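MstE (Scytonema sp. PCC 10023, PDB 6SBF) probably catalyses, as a monodomain class II terpene cyclase, the cyclisation of isoprenoid chains into the ring scaffolds of merosterol-type compounds. Local coordinates at residues 46-51 with 349-354. The protein carries 1 engineered substitution. Numbering follows the deposited sequence.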
loop_
_atom_site.group_PDB
_atom_site.type_symbol
_atom_site.label_atom_id
_atom_site.label_comp_id
_atom_site.label_asym_id
_atom_site.label_seq_id
_atom_site.Cartn_x
_atom_site.Cartn_y
_atom_site.Cartn_z
ATOM N N GLN A 46 0.193 13.212 6.374
ATOM C CA GLN A 46 0.075 12.510 7.649
ATOM C C GLN A 46 -1.186 11.652 7.641
ATOM O O GLN A 46 -2.226 12.075 7.177
ATOM C CB GLN A 46 -0.109 13.498 8.797
ATOM C CG GLN A 46 1.101 14.334 9.100
ATOM C CD GLN A 46 0.817 15.252 10.272
ATOM O OE1 GLN A 46 0.111 16.221 10.117
ATOM N NE2 GLN A 46 1.307 14.903 11.426
ATOM N N ASP A 47 -1.080 10.465 8.255
ATOM C CA ASP A 47 -2.296 9.638 8.442
ATOM C C ASP A 47 -1.967 8.569 9.455
ATOM O O ASP A 47 -0.829 8.270 9.698
ATOM C CB ASP A 47 -2.852 9.063 7.145
ATOM C CG ASP A 47 -4.347 9.249 6.968
ATOM O OD1 ASP A 47 -5.060 9.282 8.041
ATOM O OD2 ASP A 47 -4.835 9.297 5.818
ATOM N N PHE A 48 -3.055 7.949 9.965
ATOM C CA PHE A 48 -3.048 6.931 11.022
ATOM C C PHE A 48 -2.687 7.560 12.352
ATOM O O PHE A 48 -2.003 8.583 12.413
ATOM C CB PHE A 48 -2.178 5.721 10.697
ATOM C CG PHE A 48 -2.583 4.990 9.432
ATOM C CD1 PHE A 48 -3.572 4.017 9.472
ATOM C CD2 PHE A 48 -1.984 5.290 8.208
ATOM C CE1 PHE A 48 -3.960 3.380 8.299
ATOM C CE2 PHE A 48 -2.400 4.631 7.064
ATOM C CZ PHE A 48 -3.368 3.661 7.112
ATOM N N ASN A 49 -3.141 6.924 13.432
ATOM C CA ASN A 49 -2.864 7.478 14.770
ATOM C C ASN A 49 -2.861 6.360 15.794
ATOM O O ASN A 49 -3.844 5.546 15.822
ATOM C CB ASN A 49 -3.899 8.538 15.145
ATOM C CG ASN A 49 -3.537 9.364 16.355
ATOM O OD1 ASN A 49 -2.435 9.309 16.878
ATOM N ND2 ASN A 49 -4.524 10.069 16.836
ATOM N N PHE A 50 -1.817 6.350 16.605
ATOM C CA PHE A 50 -1.754 5.510 17.820
ATOM C C PHE A 50 -1.817 6.473 18.993
ATOM O O PHE A 50 -0.778 6.900 19.511
ATOM C CB PHE A 50 -0.468 4.711 17.842
ATOM C CG PHE A 50 -0.379 3.667 16.775
ATOM C CD1 PHE A 50 -0.860 2.401 16.976
ATOM C CD2 PHE A 50 0.180 3.968 15.544
ATOM C CE1 PHE A 50 -0.776 1.444 15.967
ATOM C CE2 PHE A 50 0.323 3.014 14.546
ATOM C CZ PHE A 50 -0.180 1.765 14.780
ATOM N N PRO A 51 -3.009 6.890 19.424
ATOM C CA PRO A 51 -3.129 7.919 20.453
ATOM C C PRO A 51 -2.438 7.556 21.760
ATOM O O PRO A 51 -2.555 6.418 22.204
ATOM C CB PRO A 51 -4.617 8.139 20.617
ATOM C CG PRO A 51 -5.318 7.210 19.729
ATOM C CD PRO A 51 -4.300 6.444 18.931
ATOM N N SER A 349 -8.198 10.190 5.616
ATOM C CA SER A 349 -8.619 9.706 4.283
ATOM C C SER A 349 -7.523 9.950 3.231
ATOM O O SER A 349 -7.840 9.783 2.035
ATOM C CB SER A 349 -9.947 10.275 3.836
ATOM O OG SER A 349 -10.966 10.165 4.831
ATOM N N ILE A 350 -6.313 10.311 3.650
ATOM C CA ILE A 350 -5.254 10.629 2.672
ATOM C C ILE A 350 -4.729 9.315 2.063
ATOM O O ILE A 350 -4.592 9.213 0.827
ATOM C CB ILE A 350 -4.167 11.426 3.388
ATOM C CG1 ILE A 350 -4.679 12.850 3.670
ATOM C CG2 ILE A 350 -2.878 11.445 2.561
ATOM C CD1 ILE A 350 -3.749 13.647 4.607
ATOM N N PHE A 351 -4.515 8.301 2.896
ATOM C CA PHE A 351 -3.968 7.015 2.422
ATOM C C PHE A 351 -4.973 6.411 1.440
ATOM O O PHE A 351 -4.567 5.951 0.336
ATOM C CB PHE A 351 -3.676 6.122 3.626
ATOM C CG PHE A 351 -2.665 5.026 3.382
ATOM C CD1 PHE A 351 -3.035 3.785 2.874
ATOM C CD2 PHE A 351 -1.325 5.272 3.612
ATOM C CE1 PHE A 351 -2.068 2.803 2.748
ATOM C CE2 PHE A 351 -0.371 4.297 3.471
ATOM C CZ PHE A 351 -0.749 3.035 3.065
ATOM N N THR A 352 -6.256 6.353 1.779
ATOM C CA THR A 352 -7.279 5.795 0.880
ATOM C C THR A 352 -7.362 6.612 -0.408
ATOM O O THR A 352 -7.406 6.031 -1.481
ATOM C CB THR A 352 -8.645 5.702 1.601
ATOM O OG1 THR A 352 -8.584 4.824 2.734
ATOM C CG2 THR A 352 -9.707 5.163 0.668
ATOM N N THR A 353 -7.486 7.917 -0.273
ATOM C CA THR A 353 -7.671 8.758 -1.466
ATOM C C THR A 353 -6.490 8.607 -2.442
ATOM O O THR A 353 -6.730 8.530 -3.644
ATOM C CB THR A 353 -7.884 10.209 -1.016
ATOM O OG1 THR A 353 -9.118 10.282 -0.281
ATOM C CG2 THR A 353 -8.039 11.132 -2.205
ATOM N N ALA A 354 -5.283 8.587 -1.922
ATOM C CA ALA A 354 -4.123 8.415 -2.812
ATOM C C ALA A 354 -4.200 7.079 -3.543
ATOM O O ALA A 354 -3.828 6.996 -4.717
ATOM C CB ALA A 354 -2.862 8.557 -2.003
#
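OD2 of D47 is gripped by two backbone amides at the start of helix 350-363: I350 N at 2.8 Å and F351 N at 3.1 Å. The carboxylate sits at the N-terminal end of this helix, the last of the chain in a protein of the α6-α6 barrel fold, and comes from a strand about 300 residues earlier. The I350 bond is clearly bent, and its N-H meets OD2 nearly along the C-O axis. The F351 bond is straighter, at 160°, and comes from the anti side. The helix end would probably stabilise the negative charge. OD1 accepts from F48 N within the strand and from N348 N just before the helix, which fixes the turn of the carboxylate. Were D47 an alanine, the I350 and F351 amides would probably lose this shared acceptor, and the helix start its tie to the strand.

Beside these bonds, F48 sends the edge of its ring into one face of F351. The T-shaped pair has centroids 5.2 Å apart and planes at 75°. With chi1 at -158°, F351 carries its ring away from its own N; the ring's own rotation then presents a face to F48. F351 also stacks on Y64, and the F48 ring meets W60. I350 CD1 reaches Q46 O at 3.4 Å, an oxygen that N348 ND2 hydrogen-bonds. At the ring pair, F48 CE2 stands 3.6 Å off the F351 ring plane, nearest CG and CD2 rather than over the ring centre.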